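Local atomic coordinates of probable endoglucanase (PDB entry 1WZZ), a protein that hydrolyses internal beta-1,4-glucosidic linkages of cellulose and carboxymethyl-cellulose, as an endoglucanase of glycoside hydrolase family 8. Residues W263-G273 / Y291-D301; A58-Q68 / R117-Y127. All coordinates share one frame; numbering follows the deposited sequence.

How the interactions relate
Both contacts lie at helix ends of one (alpha/alpha)6 barrel, each centred 19 Å from the centre of the chain. Their centres are 32 Å apart and their nearest atoms about 14 Å, so they do not touch. Helix 315-331 runs between them as a common neighbour: V294 of interaction 1 packs on V324, and R117 of interaction 2 forms a salt bridge with E330. Neither contact reaches the active site. Interaction 2 is nonetheless tied to it through the chain, because it joins the C-terminal ends of helices 48-61 and 105-122, whose first turns carry E49, the proton donor by similarity, and D106, the predicted nucleophile.

Interaction 1. Residues W263-G273 / Y291-D301; sequences WNNFGANALPG and YLAVAECTGLD
CG of W263 stands anti to the carbonyl carbon (chi1 -53°), which lays the indole against helix 289-297, and T298 turns OG1 between its backbone N and carbonyl carbon (chi1 57°) to meet it. A295 CB sits over one indole face, 3.7 Å from the centroid of the five-membered ring of W263, a CH-pi contact. NE1 of W263 divides itself between T298 O, at the ring edge, and T298 OG1, both 2.9 Å away and both weak, bent bonds; OG1 in turn donates to V294 O. N264 spends both ends of its amide: OD1 accepts from D301 N at 3.0 Å through an in-plane lone pair, and ND2 gives to G299 O at 3.2 Å from above that carbonyl plane. Past G267, A268 CB meets L292 CD1 at 3.8 Å, and Y291 OH donates to G273 O at 2.7 Å. Putting an alanine at W263 would probably open a gap over A295 CB and leave T298 O without its indole donor. The chemistry thus splits by position: methyl groups and the indole face fill the middle, while across the contact most side-chain bonds, from W263, N264 and Y291, end on backbone atoms past the helix ends.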
loop_
_atom_site.group_PDB
_atom_site.type_symbol
_atom_site.label_atom_id
_atom_site.label_comp_id
_atom_site.label_asym_id
_atom_site.label_seq_id
_atom_site.Cartn_x
_atom_site.Cartn_y
_atom_site.Cartn_z
ATOM N N TRP A 263 -1.765 -18.400 -8.031
ATOM C CA TRP A 263 -0.649 -18.779 -7.176
ATOM C C TRP A 263 -0.333 -20.238 -7.357
ATOM O O TRP A 263 0.830 -20.623 -7.432
ATOM C CB TRP A 263 -0.957 -18.609 -5.692
ATOM C CG TRP A 263 -1.476 -17.252 -5.246
ATOM C CD1 TRP A 263 -2.553 -17.041 -4.449
ATOM C CD2 TRP A 263 -0.895 -15.959 -5.483
ATOM N NE1 TRP A 263 -2.693 -15.697 -4.168
ATOM C CE2 TRP A 263 -1.692 -15.013 -4.791
ATOM C CE3 TRP A 263 0.217 -15.512 -6.203
ATOM C CZ2 TRP A 263 -1.409 -13.644 -4.804
ATOM C CZ3 TRP A 263 0.497 -14.136 -6.207
ATOM C CH2 TRP A 263 -0.315 -13.232 -5.514
ATOM N N ASN A 264 -1.379 -21.049 -7.402
ATOM C CA ASN A 264 -1.131 -22.481 -7.534
ATOM C C ASN A 264 -0.620 -22.946 -8.880
ATOM O O ASN A 264 -0.091 -24.083 -8.991
ATOM C CB ASN A 264 -2.360 -23.246 -7.063
ATOM C CG ASN A 264 -2.543 -23.132 -5.554
ATOM O OD1 ASN A 264 -1.655 -23.493 -4.779
ATOM N ND2 ASN A 264 -3.674 -22.604 -5.131
ATOM N N ASN A 265 -0.722 -22.106 -9.900
ATOM C CA ASN A 265 -0.181 -22.477 -11.201
ATOM C C ASN A 265 1.340 -22.554 -11.067
ATOM O O ASN A 265 1.993 -23.370 -11.714
ATOM C CB ASN A 265 -0.494 -21.421 -12.261
ATOM C CG ASN A 265 0.195 -21.719 -13.574
ATOM O OD1 ASN A 265 -0.120 -22.710 -14.223
ATOM N ND2 ASN A 265 1.150 -20.888 -13.957
ATOM N N PHE A 266 1.895 -21.709 -10.211
ATOM C CA PHE A 266 3.336 -21.634 -10.003
ATOM C C PHE A 266 3.909 -22.408 -8.815
ATOM O O PHE A 266 4.967 -23.032 -8.916
ATOM C CB PHE A 266 3.744 -20.156 -9.860
ATOM C CG PHE A 266 3.402 -19.327 -11.062
ATOM C CD1 PHE A 266 4.223 -19.344 -12.189
ATOM C CD2 PHE A 266 2.227 -18.575 -11.104
ATOM C CE1 PHE A 266 3.877 -18.636 -13.334
ATOM C CE2 PHE A 266 1.876 -17.872 -12.235
ATOM C CZ PHE A 266 2.699 -17.896 -13.361
ATOM N N GLY A 267 3.223 -22.335 -7.673
ATOM C CA GLY A 267 3.709 -22.981 -6.467
ATOM C C GLY A 267 4.679 -22.066 -5.740
ATOM O O GLY A 267 5.193 -21.088 -6.318
ATOM N N ALA A 268 4.950 -22.379 -4.474
ATOM C CA ALA A 268 5.838 -21.563 -3.643
ATOM C C ALA A 268 7.264 -21.294 -4.098
ATOM O O ALA A 268 7.874 -20.328 -3.651
ATOM C CB ALA A 268 5.878 -22.154 -2.219
ATOM N N ASN A 269 7.829 -22.148 -4.950
ATOM C CA ASN A 269 9.194 -21.932 -5.376
ATOM C C ASN A 269 9.315 -21.324 -6.756
ATOM O O ASN A 269 10.426 -21.262 -7.297
ATOM C CB ASN A 269 9.953 -23.269 -5.333
ATOM C CG ASN A 269 9.852 -23.944 -3.974
ATOM O OD1 ASN A 269 10.116 -23.324 -2.943
ATOM N ND2 ASN A 269 9.475 -25.225 -3.966
ATOM N N ALA A 270 8.204 -20.836 -7.326
ATOM C CA ALA A 270 8.283 -20.301 -8.680
ATOM C C ALA A 270 7.350 -19.116 -8.917
ATOM O O ALA A 270 6.944 -18.834 -10.044
ATOM C CB ALA A 270 7.956 -21.417 -9.680
ATOM N N LEU A 271 6.993 -18.402 -7.860
ATOM C CA LEU A 271 6.104 -17.260 -8.101
ATOM C C LEU A 271 6.819 -16.209 -8.936
ATOM O O LEU A 271 8.012 -15.923 -8.741
ATOM C CB LEU A 271 5.675 -16.636 -6.769
ATOM C CG LEU A 271 4.848 -17.554 -5.877
ATOM C CD1 LEU A 271 4.605 -16.809 -4.555
ATOM C CD2 LEU A 271 3.519 -17.887 -6.525
ATOM N N PRO A 272 6.106 -15.586 -9.887
ATOM C CA PRO A 272 6.748 -14.564 -10.727
ATOM C C PRO A 272 6.773 -13.153 -10.084
ATOM O O PRO A 272 5.831 -12.769 -9.389
ATOM C CB PRO A 272 5.895 -14.604 -12.009
ATOM C CG PRO A 272 4.532 -14.858 -11.466
ATOM C CD PRO A 272 4.783 -15.961 -10.410
ATOM N N GLY A 273 7.841 -12.399 -10.339
ATOM C CA GLY A 273 7.948 -11.030 -9.847
ATOM C C GLY A 273 7.013 -10.154 -10.671
ATOM O O GLY A 273 6.538 -9.104 -10.211
ATOM N N TYR A 291 6.192 -11.705 -1.881
ATOM C CA TYR A 291 5.066 -12.147 -2.707
ATOM C C TYR A 291 4.556 -13.471 -2.183
ATOM O O TYR A 291 3.363 -13.718 -2.240
ATOM C CB TYR A 291 5.481 -12.380 -4.171
ATOM C CG TYR A 291 5.499 -11.167 -5.053
ATOM C CD1 TYR A 291 6.063 -9.962 -4.625
ATOM C CD2 TYR A 291 5.089 -11.280 -6.389
ATOM C CE1 TYR A 291 6.234 -8.883 -5.534
ATOM C CE2 TYR A 291 5.262 -10.242 -7.286
ATOM C CZ TYR A 291 5.832 -9.050 -6.871
ATOM O OH TYR A 291 6.041 -8.061 -7.820
ATOM N N LEU A 292 5.473 -14.329 -1.697
ATOM C CA LEU A 292 5.064 -15.608 -1.138
ATOM C C LEU A 292 4.194 -15.385 0.087
ATOM O O LEU A 292 3.191 -16.073 0.266
ATOM C CB LEU A 292 6.295 -16.447 -0.770
ATOM C CG LEU A 292 6.002 -17.782 -0.106
ATOM C CD1 LEU A 292 5.078 -18.658 -0.977
ATOM C CD2 LEU A 292 7.352 -18.452 0.100
ATOM N N ALA A 293 4.558 -14.402 0.915
ATOM C CA ALA A 293 3.753 -14.108 2.098
ATOM C C ALA A 293 2.341 -13.709 1.653
ATOM O O ALA A 293 1.347 -14.185 2.197
ATOM C CB ALA A 293 4.409 -12.975 2.902
ATOM N N VAL A 294 2.245 -12.837 0.646
ATOM C CA VAL A 294 0.929 -12.444 0.159
ATOM C C VAL A 294 0.137 -13.637 -0.356
ATOM O O VAL A 294 -1.046 -13.810 -0.032
ATOM C CB VAL A 294 1.048 -11.382 -0.959
ATOM C CG1 VAL A 294 -0.337 -11.119 -1.590
ATOM C CG2 VAL A 294 1.605 -10.089 -0.368
ATOM N N ALA A 295 0.797 -14.469 -1.164
ATOM C CA ALA A 295 0.144 -15.646 -1.720
ATOM C C ALA A 295 -0.369 -16.593 -0.652
ATOM O O ALA A 295 -1.465 -17.147 -0.769
ATOM C CB ALA A 295 1.125 -16.377 -2.661
ATOM N N GLU A 296 0.413 -16.766 0.410
ATOM C CA GLU A 296 0.000 -17.662 1.487
ATOM C C GLU A 296 -1.285 -17.194 2.163
ATOM O O GLU A 296 -2.044 -18.011 2.677
ATOM C CB GLU A 296 1.155 -17.833 2.496
ATOM C CG GLU A 296 2.301 -18.663 1.894
ATOM C CD GLU A 296 3.572 -18.714 2.724
ATOM O OE1 GLU A 296 4.410 -19.602 2.456
ATOM O OE2 GLU A 296 3.766 -17.870 3.606
ATOM N N CYS A 297 -1.547 -15.890 2.158
ATOM C CA CYS A 297 -2.772 -15.401 2.796
ATOM C C CYS A 297 -3.939 -15.338 1.844
ATOM O O CYS A 297 -5.091 -15.143 2.266
ATOM C CB CYS A 297 -2.556 -14.000 3.364
ATOM S SG CYS A 297 -1.484 -13.983 4.776
ATOM N N THR A 298 -3.656 -15.496 0.559
ATOM C CA THR A 298 -4.703 -15.365 -0.455
ATOM C C THR A 298 -4.891 -16.509 -1.437
ATOM O O THR A 298 -5.120 -16.279 -2.631
ATOM C CB THR A 298 -4.536 -14.045 -1.256
ATOM O OG1 THR A 298 -3.241 -13.967 -1.855
ATOM C CG2 THR A 298 -4.718 -12.827 -0.315
ATOM N N GLY A 299 -4.788 -17.737 -0.944
ATOM C CA GLY A 299 -5.052 -18.864 -1.823
ATOM C C GLY A 299 -3.972 -19.887 -2.074
ATOM O O GLY A 299 -4.289 -21.012 -2.459
ATOM N N LEU A 300 -2.708 -19.535 -1.873
ATOM C CA LEU A 300 -1.666 -20.527 -2.146
ATOM C C LEU A 300 -1.755 -21.719 -1.222
ATOM O O LEU A 300 -1.933 -21.569 -0.017
ATOM C CB LEU A 300 -0.264 -19.928 -2.022
ATOM C CG LEU A 300 0.901 -20.871 -2.366
ATOM C CD1 LEU A 300 0.885 -21.246 -3.854
ATOM C CD2 LEU A 300 2.207 -20.151 -2.048
ATOM N N ASP A 301 -1.624 -22.910 -1.796
ATOM C CA ASP A 301 -1.649 -24.121 -0.993
ATOM C C ASP A 301 -0.357 -24.086 -0.179
ATOM O O ASP A 301 0.735 -24.161 -0.749
ATOM C CB ASP A 301 -1.651 -25.356 -1.894
ATOM C CG ASP A 301 -2.941 -25.512 -2.686
ATOM O OD1 ASP A 301 -3.008 -26.471 -3.495
ATOM O OD2 ASP A 301 -3.871 -24.687 -2.508
#

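Interaction 2. Residues A58-Q68 / R117-Y127; sequences AASAGDLASFQ and RAGKRFQRPDY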
loop_
_atom_site.group_PDB
_atom_site.type_symbol
_atom_site.label_atom_id
_atom_site.label_comp_id
_atom_site.label_asym_id
_atom_site.label_seq_id
_atom_site.Cartn_x
_atom_site.Cartn_y
_atom_site.Cartn_z
ATOM N N ALA A 58 5.561 -0.101 13.684
ATOM C CA ALA A 58 5.846 0.258 15.081
ATOM C C ALA A 58 4.563 0.318 15.914
ATOM O O ALA A 58 4.524 -0.155 17.053
ATOM C CB ALA A 58 6.604 1.599 15.153
ATOM N N ALA A 59 3.502 0.906 15.369
ATOM C CA ALA A 59 2.247 0.967 16.104
ATOM C C ALA A 59 1.743 -0.443 16.369
ATOM O O ALA A 59 1.337 -0.784 17.478
ATOM C CB ALA A 59 1.204 1.772 15.312
ATOM N N SER A 60 1.806 -1.286 15.340
ATOM C CA SER A 60 1.329 -2.669 15.487
ATOM C C SER A 60 2.142 -3.491 16.496
ATOM O O SER A 60 1.597 -4.402 17.146
ATOM C CB SER A 60 1.334 -3.354 14.117
ATOM O OG SER A 60 0.465 -2.679 13.204
ATOM N N ALA A 61 3.432 -3.184 16.613
ATOM C CA ALA A 61 4.326 -3.870 17.541
ATOM C C ALA A 61 4.309 -3.247 18.933
ATOM O O ALA A 61 4.940 -3.784 19.851
ATOM C CB ALA A 61 5.752 -3.846 17.011
ATOM N N GLY A 62 3.614 -2.122 19.090
ATOM C CA GLY A 62 3.580 -1.460 20.388
ATOM C C GLY A 62 4.842 -0.686 20.730
ATOM O O GLY A 62 5.122 -0.423 21.910
ATOM N N ASP A 63 5.604 -0.301 19.715
ATOM C CA ASP A 63 6.845 0.430 19.920
ATOM C C ASP A 63 6.566 1.929 19.801
ATOM O O ASP A 63 6.715 2.527 18.737
ATOM C CB ASP A 63 7.855 -0.014 18.870
ATOM C CG ASP A 63 9.218 0.597 19.049
ATOM O OD1 ASP A 63 9.400 1.496 19.911
ATOM O OD2 ASP A 63 10.138 0.165 18.315
ATOM N N LEU A 64 6.173 2.541 20.909
ATOM C CA LEU A 64 5.861 3.975 20.890
ATOM C C LEU A 64 7.062 4.873 20.616
ATOM O O LEU A 64 6.954 5.848 19.871
ATOM C CB LEU A 64 5.193 4.371 22.215
ATOM C CG LEU A 64 4.896 5.870 22.394
ATOM C CD1 LEU A 64 3.995 6.420 21.251
ATOM C CD2 LEU A 64 4.216 6.053 23.760
ATOM N N ALA A 65 8.222 4.567 21.197
ATOM C CA ALA A 65 9.400 5.397 20.972
ATOM C C ALA A 65 9.766 5.505 19.486
ATOM O O ALA A 65 10.048 6.601 18.970
ATOM C CB ALA A 65 10.592 4.848 21.790
ATOM N N SER A 66 9.776 4.376 18.775
ATOM C CA SER A 66 10.115 4.420 17.354
ATOM C C SER A 66 9.007 5.128 16.559
ATOM O O SER A 66 9.305 5.857 15.608
ATOM C CB SER A 66 10.305 2.999 16.793
ATOM O OG SER A 66 11.437 2.379 17.397
ATOM N N PHE A 67 7.762 4.877 16.930
ATOM C CA PHE A 67 6.635 5.523 16.243
ATOM C C PHE A 67 6.772 7.050 16.329
ATOM O O PHE A 67 6.639 7.759 15.328
ATOM C CB PHE A 67 5.302 5.115 16.856
ATOM C CG PHE A 67 4.135 5.659 16.104
ATOM C CD1 PHE A 67 3.545 4.923 15.081
ATOM C CD2 PHE A 67 3.679 6.953 16.363
ATOM C CE1 PHE A 67 2.515 5.466 14.324
ATOM C CE2 PHE A 67 2.658 7.516 15.609
ATOM C CZ PHE A 67 2.069 6.778 14.588
ATOM N N GLN A 68 7.043 7.538 17.532
ATOM C CA GLN A 68 7.211 8.972 17.753
ATOM C C GLN A 68 8.310 9.570 16.900
ATOM O O GLN A 68 8.143 10.634 16.291
ATOM C CB GLN A 68 7.505 9.212 19.243
ATOM C CG GLN A 68 6.294 8.984 20.118
ATOM C CD GLN A 68 6.616 9.022 21.611
ATOM O OE1 GLN A 68 5.713 9.191 22.446
ATOM N NE2 GLN A 68 7.889 8.851 21.953
ATOM N N ARG A 117 -4.100 3.869 14.230
ATOM C CA ARG A 117 -3.783 2.684 15.024
ATOM C C ARG A 117 -3.016 3.065 16.288
ATOM O O ARG A 117 -3.304 2.539 17.369
ATOM C CB ARG A 117 -2.951 1.681 14.213
ATOM C CG ARG A 117 -3.709 1.039 13.020
ATOM C CD ARG A 117 -4.725 0.024 13.510
ATOM N NE ARG A 117 -5.275 -0.831 12.451
ATOM C CZ ARG A 117 -6.415 -0.595 11.804
ATOM N NH1 ARG A 117 -7.137 0.486 12.078
ATOM N NH2 ARG A 117 -6.892 -1.495 10.945
ATOM N N ALA A 118 -2.049 3.974 16.139
ATOM C CA ALA A 118 -1.222 4.424 17.268
ATOM C C ALA A 118 -2.064 5.216 18.247
ATOM O O ALA A 118 -1.885 5.116 19.449
ATOM C CB ALA A 118 -0.041 5.294 16.769
ATOM N N GLY A 119 -2.973 6.027 17.727
ATOM C CA GLY A 119 -3.831 6.813 18.617
ATOM C C GLY A 119 -4.623 5.941 19.573
ATOM O O GLY A 119 -4.739 6.240 20.770
ATOM N N LYS A 120 -5.153 4.838 19.056
ATOM C CA LYS A 120 -5.932 3.928 19.882
ATOM C C LYS A 120 -5.030 3.107 20.809
ATOM O O LYS A 120 -5.283 3.003 22.017
ATOM C CB LYS A 120 -6.764 2.990 19.003
ATOM C CG LYS A 120 -7.740 2.135 19.834
ATOM C CD LYS A 120 -8.506 1.103 19.011
ATOM C CE LYS A 120 -9.504 0.360 19.911
ATOM N NZ LYS A 120 -10.267 -0.700 19.184
ATOM N N ARG A 121 -3.964 2.545 20.262
ATOM C CA ARG A 121 -3.085 1.702 21.065
ATOM C C ARG A 121 -2.359 2.416 22.190
ATOM O O ARG A 121 -2.205 1.864 23.295
ATOM C CB ARG A 121 -2.046 1.025 20.183
ATOM C CG ARG A 121 -1.115 0.142 20.976
ATOM C CD ARG A 121 -0.573 -0.959 20.119
ATOM N NE ARG A 121 0.115 -1.944 20.943
ATOM C CZ ARG A 121 0.449 -3.152 20.512
ATOM N NH1 ARG A 121 0.145 -3.503 19.272
ATOM N NH2 ARG A 121 1.091 -3.991 21.311
ATOM N N PHE A 122 -1.917 3.630 21.921
ATOM C CA PHE A 122 -1.156 4.400 22.896
ATOM C C PHE A 122 -1.973 5.466 23.642
ATOM O O PHE A 122 -1.396 6.217 24.432
ATOM C CB PHE A 122 0.039 5.063 22.193
ATOM C CG PHE A 122 0.939 4.081 21.461
ATOM C CD1 PHE A 122 1.458 2.977 22.119
ATOM C CD2 PHE A 122 1.284 4.296 20.122
ATOM C CE1 PHE A 122 2.317 2.089 21.455
ATOM C CE2 PHE A 122 2.154 3.408 19.438
ATOM C CZ PHE A 122 2.663 2.314 20.111
ATOM N N GLN A 123 -3.281 5.524 23.375
ATOM C CA GLN A 123 -4.190 6.499 24.012
ATOM C C GLN A 123 -3.659 7.914 23.795
ATOM O O GLN A 123 -3.447 8.705 24.741
ATOM C CB GLN A 123 -4.317 6.199 25.510
ATOM C CG GLN A 123 -4.997 4.863 25.774
ATOM C CD GLN A 123 -5.128 4.542 27.256
ATOM O OE1 GLN A 123 -5.892 3.655 27.643
ATOM N NE2 GLN A 123 -4.376 5.255 28.092
ATOM N N ARG A 124 -3.436 8.227 22.520
ATOM C CA ARG A 124 -2.906 9.512 22.108
ATOM C C ARG A 124 -3.938 10.201 21.226
ATOM O O ARG A 124 -4.001 9.981 20.019
ATOM C CB ARG A 124 -1.609 9.305 21.318
ATOM C CG ARG A 124 -0.406 8.929 22.148
ATOM C CD ARG A 124 0.143 10.136 22.888
ATOM N NE ARG A 124 0.609 11.182 21.985
ATOM C CZ ARG A 124 1.886 11.443 21.723
ATOM N NH1 ARG A 124 2.218 12.417 20.884
ATOM N NH2 ARG A 124 2.845 10.738 22.313
ATOM N N PRO A 125 -4.762 11.079 21.816
ATOM C CA PRO A 125 -5.770 11.766 21.007
ATOM C C PRO A 125 -5.231 12.661 19.900
ATOM O O PRO A 125 -5.935 12.919 18.909
ATOM C CB PRO A 125 -6.610 12.531 22.059
ATOM C CG PRO A 125 -5.605 12.770 23.157
ATOM C CD PRO A 125 -4.853 11.466 23.237
ATOM N N ASP A 126 -4.010 13.160 20.058
ATOM C CA ASP A 126 -3.428 13.992 19.025
ATOM C C ASP A 126 -3.197 13.140 17.766
ATOM O O ASP A 126 -3.367 13.637 16.666
ATOM C CB ASP A 126 -2.114 14.642 19.509
ATOM C CG ASP A 126 -1.087 13.627 19.970
ATOM O OD1 ASP A 126 -1.435 12.731 20.768
ATOM O OD2 ASP A 126 0.079 13.744 19.533
ATOM N N TYR A 127 -2.812 11.867 17.928
ATOM C CA TYR A 127 -2.608 11.004 16.740
ATOM C C TYR A 127 -3.931 10.765 16.007
ATOM O O TYR A 127 -3.977 10.691 14.764
ATOM C CB TYR A 127 -2.007 9.652 17.170
ATOM C CG TYR A 127 -0.582 9.715 17.657
ATOM C CD1 TYR A 127 -0.027 8.622 18.331
ATOM C CD2 TYR A 127 0.227 10.820 17.419
ATOM C CE1 TYR A 127 1.288 8.627 18.747
ATOM C CE2 TYR A 127 1.563 10.840 17.839
ATOM C CZ TYR A 127 2.085 9.732 18.501
ATOM O OH TYR A 127 3.414 9.749 18.920
#
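F122 and L64 form the apolar centre where two helix-turn-helix corners of the (alpha/alpha)6 barrel meet, 48-61 into 64-77 and 105-122 into 125-142. L64 CB lies over one face of the F122 ring, 3.9 Å from its centroid in a CH-pi contact, and L64 CD1 comes to 3.6 Å from F122 CD2. The edge of the same ring points at the turn, towards G62 C. CG of F67 is anti to its backbone N (chi1 -175°), carrying that ring in over A118, whose CB touches F67 CZ at 3.4 Å. Beside it the F67 and Y127 rings meet obliquely, with planes at 52°, F67 CE2 resting over one face of the Y127 ring. A59 CB closes the floor against A118 CB, and W71 meets the Y127 ring nearly at right angles.

Both corners are built alike: each first helix ends in a Schellman motif, at G62 and at Q123, and the next residue takes the N-cap position of the second helix. At D63 that cap is explicit, OD1 accepting from S66 N, while OD2 is also held by R27 and W23 of helix 18-30. G62, with its positive phi, has no side chain, and the extended R121 lays its guanidinium face over the bare CA; a CB there would collide with R121 NH2.

The outer edge is polar. R124, its chain bent at chi2 and chi3, grips D126 side-on within the guanidinium plane, using NE and NH1. NH2 is left to reach across to Q68, a weak bond between R124 NH2 and Q68 OE1 at 3.3 Å. Nearby, Y127 OH lies above that guanidinium, with Q68 CG 3.2 Å from Y127 OH.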